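PDB 3P9Z: uroporphyrinogen III cosynthase (HemD) from Helicobacter pylori, which probably catalyses the cyclisation of the linear tetrapyrrole hydroxymethylbilane to uroporphyrinogen III, with loss of water, in the porphyrin pathway. Local coordinates for residues T44-N47 and A48-L52; K79-D83 and H84-V88. One frame throughout, in Å; residues are numbered along the deposited sequence.

Interaction 1 (T44-N47 and A48-L52); sequences TSKN and AVFSL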
ATOM      1  N   THR A  44       2.443   9.174  -0.272  1.00 26.04           N
ATOM      2  CA  THR A  44       2.701   8.123  -1.259  1.00 27.31           C
ATOM      3  C   THR A  44       1.605   7.058  -1.209  1.00 27.82           C
ATOM      4  O   THR A  44       1.469   6.283  -2.137  1.00 28.55           O
ATOM      5  CB  THR A  44       4.037   7.414  -1.005  1.00 27.15           C
ATOM      6  OG1 THR A  44       4.042   6.918   0.333  1.00 28.00           O
ATOM      7  CG2 THR A  44       5.203   8.350  -1.183  1.00 26.89           C
ATOM      8  N   SER A  45       0.832   7.013  -0.125  1.00 28.47           N
ATOM      9  CA  SER A  45      -0.234   6.004   0.023  1.00 28.90           C
ATOM     10  C   SER A  45      -1.555   6.609   0.506  1.00 28.89           C
ATOM     11  O   SER A  45      -1.565   7.538   1.316  1.00 29.92           O
ATOM     12  CB  SER A  45       0.208   4.916   1.006  1.00 28.50           C
ATOM     13  OG  SER A  45      -0.890   4.099   1.387  1.00 29.94           O
ATOM     14  N   LYS A  46      -2.670   6.060   0.041  1.00 28.51           N
ATOM     15  CA  LYS A  46      -3.973   6.424   0.588  1.00 28.64           C
ATOM     16  C   LYS A  46      -4.102   6.085   2.088  1.00 27.83           C
ATOM     17  O   LYS A  46      -4.915   6.672   2.816  1.00 27.87           O
ATOM     18  CB  LYS A  46      -5.091   5.769  -0.225  1.00 28.95           C
ATOM     19  CG  LYS A  46      -5.171   4.234  -0.087  1.00 31.12           C
ATOM     20  CD  LYS A  46      -6.144   3.649  -1.126  1.00 33.37           C
ATOM     21  CE  LYS A  46      -6.164   2.130  -1.075  1.00 35.69           C
ATOM     22  NZ  LYS A  46      -7.133   1.615  -2.075  1.00 37.58           N
ATOM     23  N   ASN A  47      -3.287   5.151   2.561  1.00 27.66           N
ATOM     24  CA  ASN A  47      -3.383   4.718   3.954  1.00 27.39           C
ATOM     25  C   ASN A  47      -2.952   5.780   4.957  1.00 26.74           C
ATOM     26  O   ASN A  47      -3.446   5.811   6.091  1.00 26.46           O
ATOM     27  CB  ASN A  47      -2.629   3.407   4.152  1.00 27.73           C
ATOM     28  CG  ASN A  47      -3.311   2.252   3.431  1.00 28.58           C
ATOM     29  OD1 ASN A  47      -4.473   1.952   3.697  1.00 28.10           O
ATOM     30  ND2 ASN A  47      -2.607   1.631   2.492  1.00 29.16           N
ATOM     31  N   ALA A  48      -2.041   6.649   4.524  1.00 25.81           N
ATOM     32  CA  ALA A  48      -1.644   7.819   5.312  1.00 25.52           C
ATOM     33  C   ALA A  48      -2.780   8.845   5.374  1.00 25.80           C
ATOM     34  O   ALA A  48      -2.975   9.482   6.404  1.00 25.64           O
ATOM     35  CB  ALA A  48      -0.361   8.446   4.757  1.00 24.54           C
ATOM     36  N   VAL A  49      -3.553   8.977   4.291  1.00 25.94           N
ATOM     37  CA  VAL A  49      -4.744   9.835   4.326  1.00 26.54           C
ATOM     38  C   VAL A  49      -5.795   9.287   5.310  1.00 27.30           C
ATOM     39  O   VAL A  49      -6.305  10.026   6.171  1.00 26.71           O
ATOM     40  CB  VAL A  49      -5.370  10.048   2.914  1.00 26.63           C
ATOM     41  CG1 VAL A  49      -6.534  11.044   2.976  1.00 27.01           C
ATOM     42  CG2 VAL A  49      -4.297  10.526   1.902  1.00 25.08           C
ATOM     43  N   PHE A  50      -6.099   7.989   5.198  1.00 27.93           N
ATOM     44  CA  PHE A  50      -7.098   7.363   6.078  1.00 28.52           C
ATOM     45  C   PHE A  50      -6.708   7.423   7.548  1.00 28.12           C
ATOM     46  O   PHE A  50      -7.558   7.585   8.411  1.00 28.88           O
ATOM     47  CB  PHE A  50      -7.341   5.909   5.680  1.00 28.61           C
ATOM     48  CG  PHE A  50      -7.932   5.751   4.324  1.00 30.72           C
ATOM     49  CD1 PHE A  50      -8.908   6.635   3.869  1.00 31.96           C
ATOM     50  CD2 PHE A  50      -7.524   4.705   3.495  1.00 31.91           C
ATOM     51  CE1 PHE A  50      -9.469   6.485   2.598  1.00 34.15           C
ATOM     52  CE2 PHE A  50      -8.071   4.547   2.222  1.00 33.36           C
ATOM     53  CZ  PHE A  50      -9.040   5.434   1.764  1.00 32.47           C
ATOM     54  N   SER A  51      -5.417   7.278   7.815  1.00 28.35           N
ATOM     55  CA  SER A  51      -4.876   7.410   9.148  1.00 28.52           C
ATOM     56  C   SER A  51      -5.183   8.789   9.724  1.00 28.73           C
ATOM     57  O   SER A  51      -5.655   8.889  10.849  1.00 29.33           O
ATOM     58  CB  SER A  51      -3.361   7.177   9.139  1.00 28.43           C
ATOM     59  OG  SER A  51      -2.830   7.320  10.459  1.00 29.46           O
ATOM     60  N   LEU A  52      -4.908   9.848   8.963  1.00 29.05           N
ATOM     61  CA  LEU A  52      -5.180  11.223   9.432  1.00 29.23           C
ATOM     62  C   LEU A  52      -6.665  11.441   9.723  1.00 29.70           C
ATOM     63  O   LEU A  52      -7.027  11.928  10.789  1.00 29.86           O
ATOM     64  CB  LEU A  52      -4.666  12.266   8.425  1.00 28.84           C
ATOM     65  CG  LEU A  52      -3.153  12.385   8.220  1.00 27.67           C
ATOM     66  CD1 LEU A  52      -2.874  13.434   7.163  1.00 28.42           C
ATOM     67  CD2 LEU A  52      -2.416  12.720   9.526  1.00 25.67           C
TER
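Lys46 and Phe50 meet one turn apart at the start of helix 46-55, in a local contact that also takes in the N-cap of that helix. Thr44 and Ser45 link the helix to strand 40-43. The alkyl chain of Lys46 passes just outside the rim of the Phe50 ring at CE2, above the plane, on the face where Lys46 O also lies. Lys46 CG is 3.7 Å from Phe50 CE2. CB and CD lie only slightly farther from the same ring carbon. In Lys46, CG sits between the backbone N and the carbonyl carbon (chi1 69°), and the rest of the chain is extended. The ammonium end therefore leads away from the ring. The backbone takes part too: Lys46 O is 3.3 Å from Phe50 CD2. Lys46 O also accepts the helical bond from Phe50 N, at 3.0 Å and 166°. Asn47 OD1 comes to the ring edge, near its plane.

The helix belongs to one of the two alpha/beta domains of the uroporphyrinogen-III synthase fold. Ser45 is its N-cap. Ser45 OG accepts from Asn47 N at 2.9 Å, which satisfies an amide of the first turn. Asn47 ND2 adds a weak bond to Ser45 OG. Ser45 O also takes a weak bond from Ala48 N. One residue after the Phe50 bond, Ser51 N donates to Asn47 O over 3.0 Å, from above the carbonyl plane.

The two sides of the turn have different neighbours. Lys46, Val49 and Phe50 touch Thr80 of helix 75-83, whereas Ser45, Asn47 and Ala48 touch Tyr142 of strand 135-146. Ser51 OG is hydrogen-bonded to Val141 O of that strand. A malonate ion, probably from the crystallisation liquor, is bound through Thr44 OG1 and lies about 5 Å from the Ser45 side chain.

Interaction 2 (K79-D83 and H84-V88); sequences KTLQD and HHFKV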
ATOM      1  N   LYS A  79      -6.480  11.297  -5.999  1.00 32.54           N
ATOM      2  CA  LYS A  79      -7.942  11.175  -5.939  1.00 32.46           C
ATOM      3  C   LYS A  79      -8.457  10.967  -4.502  1.00 31.57           C
ATOM      4  O   LYS A  79      -9.453  11.570  -4.099  1.00 30.31           O
ATOM      5  CB  LYS A  79      -8.440  10.070  -6.868  1.00 33.33           C
ATOM      6  CG  LYS A  79      -9.972   9.863  -6.853  1.00 35.58           C
ATOM      7  CD  LYS A  79     -10.368   8.612  -6.058  1.00 40.85           C
ATOM      8  CE  LYS A  79     -11.827   8.188  -6.321  1.00 42.96           C
ATOM      9  NZ  LYS A  79     -12.229   8.324  -7.754  1.00 43.65           N
ATOM     10  N   THR A  80      -7.771  10.128  -3.737  1.00 30.49           N
ATOM     11  CA  THR A  80      -8.151   9.912  -2.332  1.00 30.05           C
ATOM     12  C   THR A  80      -8.097  11.205  -1.507  1.00 29.67           C
ATOM     13  O   THR A  80      -9.004  11.487  -0.721  1.00 28.63           O
ATOM     14  CB  THR A  80      -7.283   8.814  -1.674  1.00 30.01           C
ATOM     15  OG1 THR A  80      -7.495   7.585  -2.378  1.00 31.22           O
ATOM     16  CG2 THR A  80      -7.662   8.613  -0.206  1.00 29.75           C
ATOM     17  N   LEU A  81      -7.028  11.980  -1.691  1.00 29.21           N
ATOM     18  CA  LEU A  81      -6.908  13.279  -1.052  1.00 29.55           C
ATOM     19  C   LEU A  81      -8.057  14.197  -1.458  1.00 29.95           C
ATOM     20  O   LEU A  81      -8.699  14.825  -0.607  1.00 29.30           O
ATOM     21  CB  LEU A  81      -5.579  13.921  -1.428  1.00 29.09           C
ATOM     22  CG  LEU A  81      -4.378  13.388  -0.664  1.00 28.37           C
ATOM     23  CD1 LEU A  81      -3.097  13.739  -1.426  1.00 28.09           C
ATOM     24  CD2 LEU A  81      -4.379  13.930   0.775  1.00 26.13           C
ATOM     25  N   GLN A  82      -8.314  14.232  -2.762  1.00 30.51           N
ATOM     26  CA  GLN A  82      -9.343  15.075  -3.353  1.00 32.47           C
ATOM     27  C   GLN A  82     -10.723  14.704  -2.800  1.00 32.55           C
ATOM     28  O   GLN A  82     -11.479  15.560  -2.341  1.00 32.41           O
ATOM     29  CB  GLN A  82      -9.299  14.921  -4.880  1.00 32.54           C
ATOM     30  CG  GLN A  82     -10.410  15.617  -5.658  1.00 36.32           C
ATOM     31  CD  GLN A  82     -10.135  17.093  -5.949  1.00 40.89           C
ATOM     32  OE1 GLN A  82     -10.684  17.646  -6.901  1.00 44.41           O
ATOM     33  NE2 GLN A  82      -9.293  17.735  -5.136  1.00 41.36           N
ATOM     34  N   ASP A  83     -11.020  13.414  -2.832  1.00 33.00           N
ATOM     35  CA  ASP A  83     -12.285  12.880  -2.341  1.00 33.58           C
ATOM     36  C   ASP A  83     -12.523  13.134  -0.858  1.00 33.42           C
ATOM     37  O   ASP A  83     -13.663  13.194  -0.423  1.00 33.62           O
ATOM     38  CB  ASP A  83     -12.371  11.381  -2.635  1.00 33.91           C
ATOM     39  CG  ASP A  83     -12.762  11.089  -4.080  1.00 36.09           C
ATOM     40  OD1 ASP A  83     -12.963  12.033  -4.865  1.00 38.47           O
ATOM     41  OD2 ASP A  83     -12.887   9.902  -4.431  1.00 42.01           O
ATOM     42  N   HIS A  84     -11.457  13.282  -0.079  1.00 32.93           N
ATOM     43  CA  HIS A  84     -11.635  13.461   1.357  1.00 32.95           C
ATOM     44  C   HIS A  84     -11.338  14.864   1.877  1.00 32.36           C
ATOM     45  O   HIS A  84     -10.941  15.033   3.024  1.00 32.71           O
ATOM     46  CB  HIS A  84     -10.894  12.360   2.135  1.00 32.80           C
ATOM     47  CG  HIS A  84     -11.498  11.002   1.951  1.00 33.97           C
ATOM     48  ND1 HIS A  84     -12.576  10.558   2.690  1.00 35.68           N
ATOM     49  CD2 HIS A  84     -11.198  10.002   1.088  1.00 34.15           C
ATOM     50  CE1 HIS A  84     -12.905   9.338   2.299  1.00 35.37           C
ATOM     51  NE2 HIS A  84     -12.087   8.979   1.325  1.00 34.31           N
ATOM     52  N   HIS A  85     -11.531  15.865   1.012  1.00 32.27           N
ATOM     53  CA  HIS A  85     -11.543  17.287   1.401  1.00 31.98           C
ATOM     54  C   HIS A  85     -10.174  17.900   1.747  1.00 30.69           C
ATOM     55  O   HIS A  85     -10.091  18.930   2.411  1.00 30.35           O
ATOM     56  CB  HIS A  85     -12.585  17.539   2.506  1.00 32.81           C
ATOM     57  CG  HIS A  85     -13.945  17.003   2.171  1.00 36.77           C
ATOM     58  ND1 HIS A  85     -14.721  16.314   3.077  1.00 40.61           N
ATOM     59  CD2 HIS A  85     -14.650  17.020   1.011  1.00 40.50           C
ATOM     60  CE1 HIS A  85     -15.852  15.947   2.498  1.00 41.59           C
ATOM     61  NE2 HIS A  85     -15.834  16.363   1.243  1.00 40.94           N
ATOM     62  N   PHE A  86      -9.104  17.273   1.279  1.00 29.45           N
ATOM     63  CA  PHE A  86      -7.784  17.880   1.406  1.00 28.32           C
ATOM     64  C   PHE A  86      -7.621  18.879   0.271  1.00 28.02           C
ATOM     65  O   PHE A  86      -8.316  18.786  -0.751  1.00 27.96           O
ATOM     66  CB  PHE A  86      -6.693  16.812   1.393  1.00 27.96           C
ATOM     67  CG  PHE A  86      -6.583  16.054   2.690  1.00 27.00           C
ATOM     68  CD1 PHE A  86      -7.487  15.044   3.001  1.00 26.83           C
ATOM     69  CD2 PHE A  86      -5.579  16.355   3.598  1.00 25.91           C
ATOM     70  CE1 PHE A  86      -7.385  14.345   4.207  1.00 26.73           C
ATOM     71  CE2 PHE A  86      -5.465  15.662   4.810  1.00 25.83           C
ATOM     72  CZ  PHE A  86      -6.367  14.664   5.118  1.00 25.50           C
ATOM     73  N   LYS A  87      -6.752  19.855   0.490  1.00 27.12           N
ATOM     74  CA  LYS A  87      -6.362  20.816  -0.521  1.00 26.68           C
ATOM     75  C   LYS A  87      -5.277  20.236  -1.446  1.00 26.21           C
ATOM     76  O   LYS A  87      -4.095  20.168  -1.094  1.00 26.20           O
ATOM     77  CB  LYS A  87      -5.851  22.090   0.157  1.00 26.55           C
ATOM     78  CG  LYS A  87      -5.408  23.170  -0.818  1.00 26.69           C
ATOM     79  CD  LYS A  87      -4.853  24.380  -0.078  1.00 26.81           C
ATOM     80  CE  LYS A  87      -5.972  25.276   0.434  1.00 26.13           C
ATOM     81  NZ  LYS A  87      -5.456  26.205   1.480  1.00 26.31           N
ATOM     82  N   VAL A  88      -5.669  19.839  -2.647  1.00 26.08           N
ATOM     83  CA  VAL A  88      -4.706  19.239  -3.577  1.00 25.37           C
ATOM     84  C   VAL A  88      -3.998  20.313  -4.415  1.00 25.69           C
ATOM     85  O   VAL A  88      -4.649  21.097  -5.102  1.00 25.80           O
ATOM     86  CB  VAL A  88      -5.382  18.185  -4.490  1.00 25.33           C
ATOM     87  CG1 VAL A  88      -4.362  17.526  -5.388  1.00 24.07           C
ATOM     88  CG2 VAL A  88      -6.117  17.138  -3.630  1.00 25.11           C
TER
HETATM   89  O   HOH W   1     -10.680  18.354  -1.614  1.00 31.72           O
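Leu81 CD2 lies over the face of the Phe86 ring, 4.0 Å from its centroid and 27° off the ring normal, a CH-pi contact. It is nearest to Phe86 CG. Leu81 CB packs on Val88 CG2 at 3.9 Å. Gln82 NE2 also meets Val88 CG2, at 3.6 Å, and the Gln82 and Val88 side chains cross at about a right angle. CG of Gln82 is anti to its backbone N, and the bend at chi2 (84°) turns the amide back across Val88.

These side chains are brought together by the way helix 75-83 ends. The ending is a Schellman motif. Phe86 N donates to Leu81 O over 3.1 Å, and His85 N makes a weak bond to Gln82 O at 3.4 Å. His85 is the C-prime residue and has a positive phi of 73°. Leu81 O is gripped twice, because His84 N also reaches it, from the opposite face of the carbonyl plane to Phe86 N. His84 N has a further weak bond to Thr80 O. Thr80 O lies in the plane of the His84 ring, at its edge, 3.2 Å from His84 CD2. A water donates to both Gln82 O and Phe86 O, so it bridges the last turn and the chain that leaves it.

Farther out, Thr80 OG1 is hydrogen-bonded to Pro76 O, one turn back in the helix. Leu81 also touches Ala70 and Ala72 of strand 70-72, and Phe86 touches Leu62 and Gln66 of helix 60-66. Lys87 is paired with Ala70 through the backbone and donates from NZ to Asn67 O, which holds the departing chain beside the start of the edge strand.

Interaction 1 comes first along the chain, at the start of helix 46-55. Interaction 2 follows at the end of helix 75-83, with helix 60-66 and strand 70-72 between them. Their centres are about 11 Å apart, and they touch directly. Val49 joins them, with CG2 3.6 Å from Leu81 CD2 and CG1 3.6 Å from Phe86 CE1. Phe50 CE1 packs on His84 NE2, and Lys46 CB on Thr80 OG1. The beginning of one helix is thus packed against the end of the other. Both helices follow neighbouring parallel strands, 40-43 and 70-72, and pack together on one side of the sheet in one of the two alpha/beta domains of the synthase fold.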